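Local atomic coordinates of interleukin-15 receptor alpha chain (Mus musculus, PDB entry 2PSM), a protein that probably binds the cytokine interleukin-15 through its sushi domain, as the alpha subunit of the interleukin-15 receptor. Residues E33-N38 with P67-I72. Sequence-based numbering, arbitrary orientation.
Sequences ERYVCN and PSLKCI
Y35 points toward segment 67-72, which it meets through CB, CG and CE2. The closest apolar touch is at the root of the side chain, where Y35 CB lies 3.5 Å from L69 CD2. L69 CD2 is also 4.0 Å from Y35 CG, where the ring begins, and comes to the ring at a slant. Further along, Y35 CE2 meets the pyrrolidine of P67, lying 3.9 Å from P67 CB, with P67 CG slightly farther, again obliquely. The hydroxyl at the tip is hydrogen-bonded instead to the backbone carbonyl O of V15, which satisfies the polar end of an otherwise buried side chain. P14, I17, I22 and I51 also touch Y35, so the tyrosine lies in the small hydrophobic core of the domain.

Two residues after Y35, C37 is joined to C71 by a disulfide. C37 SG and C71 SG are 2.0 Å apart, and the C-S-S-C torsion of -86° is close to the 90° magnitude an unstrained disulfide prefers. C37 CB and C71 CB lie 3.9 Å apart across the bridge. This is the second of the two disulfides of the sushi (SCR) fold, C11 to C53 being the first; it ties strand 32-37 to strand 71-73, which belongs to a different, two-stranded sheet.

L69 fills the interval between tyrosine and disulfide. Its chi1 of 178° extends the side chain away from its own backbone N, and chi2 of 64° sets the two methyls apart: CD2 goes to Y35, whereas L69 CD1 lies 4.1 Å from C37 SG. A20, on strand 20-21, packs against both L69 and C71.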
loop_
_atom_site.group_PDB
_atom_site.type_symbol
_atom_site.label_atom_id
_atom_site.label_comp_id
_atom_site.label_asym_id
_atom_site.label_seq_id
_atom_site.Cartn_x
_atom_site.Cartn_y
_atom_site.Cartn_z
ATOM N N GLU B 33 2.994 -3.503 15.819
ATOM C CA GLU B 33 2.118 -2.462 16.351
ATOM C C GLU B 33 1.881 -1.408 15.278
ATOM O O GLU B 33 2.637 -1.315 14.314
ATOM C CB GLU B 33 2.752 -1.800 17.583
ATOM C CG GLU B 33 3.067 -2.740 18.756
ATOM C CD GLU B 33 1.824 -3.259 19.485
ATOM O OE1 GLU B 33 0.799 -2.548 19.526
ATOM O OE2 GLU B 33 1.878 -4.378 20.038
ATOM N N ARG B 34 0.843 -0.602 15.452
ATOM C CA ARG B 34 0.537 0.418 14.467
ATOM C C ARG B 34 0.178 1.763 15.057
ATOM O O ARG B 34 -0.596 1.853 16.010
ATOM C CB ARG B 34 -0.622 -0.035 13.568
ATOM C CG ARG B 34 -0.266 -1.108 12.549
ATOM C CD ARG B 34 -1.485 -1.465 11.696
ATOM N NE ARG B 34 -1.202 -2.574 10.788
ATOM C CZ ARG B 34 -0.500 -2.459 9.665
ATOM N NH1 ARG B 34 -0.012 -1.281 9.301
ATOM N NH2 ARG B 34 -0.278 -3.528 8.909
ATOM N N TYR B 35 0.755 2.808 14.474
ATOM C CA TYR B 35 0.472 4.181 14.869
ATOM C C TYR B 35 -0.933 4.477 14.350
ATOM O O TYR B 35 -1.406 3.815 13.423
ATOM C CB TYR B 35 1.443 5.142 14.176
ATOM C CG TYR B 35 2.853 5.132 14.724
ATOM C CD1 TYR B 35 3.207 5.945 15.801
ATOM C CD2 TYR B 35 3.833 4.319 14.162
ATOM C CE1 TYR B 35 4.509 5.949 16.306
ATOM C CE2 TYR B 35 5.134 4.313 14.655
ATOM C CZ TYR B 35 5.465 5.131 15.729
ATOM O OH TYR B 35 6.744 5.119 16.235
ATOM N N VAL B 36 -1.585 5.473 14.936
ATOM C CA VAL B 36 -2.918 5.885 14.515
ATOM C C VAL B 36 -2.856 7.395 14.338
ATOM O O VAL B 36 -2.530 8.114 15.283
ATOM C CB VAL B 36 -3.988 5.548 15.583
ATOM C CG1 VAL B 36 -5.339 6.149 15.188
ATOM C CG2 VAL B 36 -4.114 4.037 15.728
ATOM N N CYS B 37 -3.138 7.876 13.130
ATOM C CA CYS B 37 -3.104 9.312 12.887
ATOM C C CYS B 37 -4.196 9.986 13.719
ATOM O O CYS B 37 -5.284 9.430 13.911
ATOM C CB CYS B 37 -3.303 9.630 11.398
ATOM S SG CYS B 37 -1.946 9.156 10.261
ATOM N N ASN B 38 -3.892 11.178 14.228
ATOM C CA ASN B 38 -4.833 11.928 15.051
ATOM C C ASN B 38 -6.072 12.324 14.253
ATOM O O ASN B 38 -6.025 12.429 13.026
ATOM C CB ASN B 38 -4.171 13.200 15.613
ATOM C CG ASN B 38 -3.050 12.904 16.612
ATOM O OD1 ASN B 38 -2.965 11.809 17.171
ATOM N ND2 ASN B 38 -2.199 13.896 16.851
ATOM N N PRO B 67 9.586 3.456 10.962
ATOM C CA PRO B 67 8.295 3.754 10.336
ATOM C C PRO B 67 8.409 4.714 9.151
ATOM O O PRO B 67 9.283 5.581 9.122
ATOM C CB PRO B 67 7.481 4.338 11.494
ATOM C CG PRO B 67 8.521 5.063 12.292
ATOM C CD PRO B 67 9.688 4.088 12.293
ATOM N N SER B 68 7.533 4.547 8.167
ATOM C CA SER B 68 7.547 5.424 7.003
ATOM C C SER B 68 6.317 6.309 7.058
ATOM O O SER B 68 6.091 7.129 6.170
ATOM C CB SER B 68 7.524 4.608 5.708
ATOM O OG SER B 68 6.285 3.939 5.558
ATOM N N LEU B 69 5.531 6.140 8.117
ATOM C CA LEU B 69 4.298 6.888 8.301
ATOM C C LEU B 69 4.389 8.398 8.157
ATOM O O LEU B 69 5.318 9.045 8.639
ATOM C CB LEU B 69 3.689 6.592 9.672
ATOM C CG LEU B 69 2.403 7.384 9.954
ATOM C CD1 LEU B 69 1.315 6.961 8.958
ATOM C CD2 LEU B 69 1.950 7.144 11.392
ATOM N N LYS B 70 3.375 8.947 7.508
ATOM C CA LYS B 70 3.251 10.377 7.309
ATOM C C LYS B 70 1.761 10.666 7.461
ATOM O O LYS B 70 0.940 10.134 6.709
ATOM C CB LYS B 70 3.743 10.758 5.917
ATOM C CG LYS B 70 3.337 12.136 5.436
ATOM C CD LYS B 70 4.032 13.256 6.190
ATOM C CE LYS B 70 3.718 14.601 5.550
ATOM N NZ LYS B 70 4.463 15.713 6.207
ATOM N N CYS B 71 1.412 11.474 8.461
ATOM C CA CYS B 71 0.019 11.827 8.695
ATOM C C CYS B 71 -0.245 13.234 8.177
ATOM O O CYS B 71 0.307 14.212 8.696
ATOM C CB CYS B 71 -0.312 11.767 10.183
ATOM S SG CYS B 71 -0.270 10.116 10.942
ATOM N N ILE B 72 -1.093 13.336 7.158
ATOM C CA ILE B 72 -1.424 14.625 6.572
ATOM C C ILE B 72 -2.867 15.037 6.867
ATOM O O ILE B 72 -3.698 14.216 7.264
ATOM C CB ILE B 72 -1.233 14.610 5.041
ATOM C CG1 ILE B 72 -2.204 13.612 4.405
ATOM C CG2 ILE B 72 0.210 14.242 4.702
ATOM C CD1 ILE B 72 -2.358 13.760 2.891
#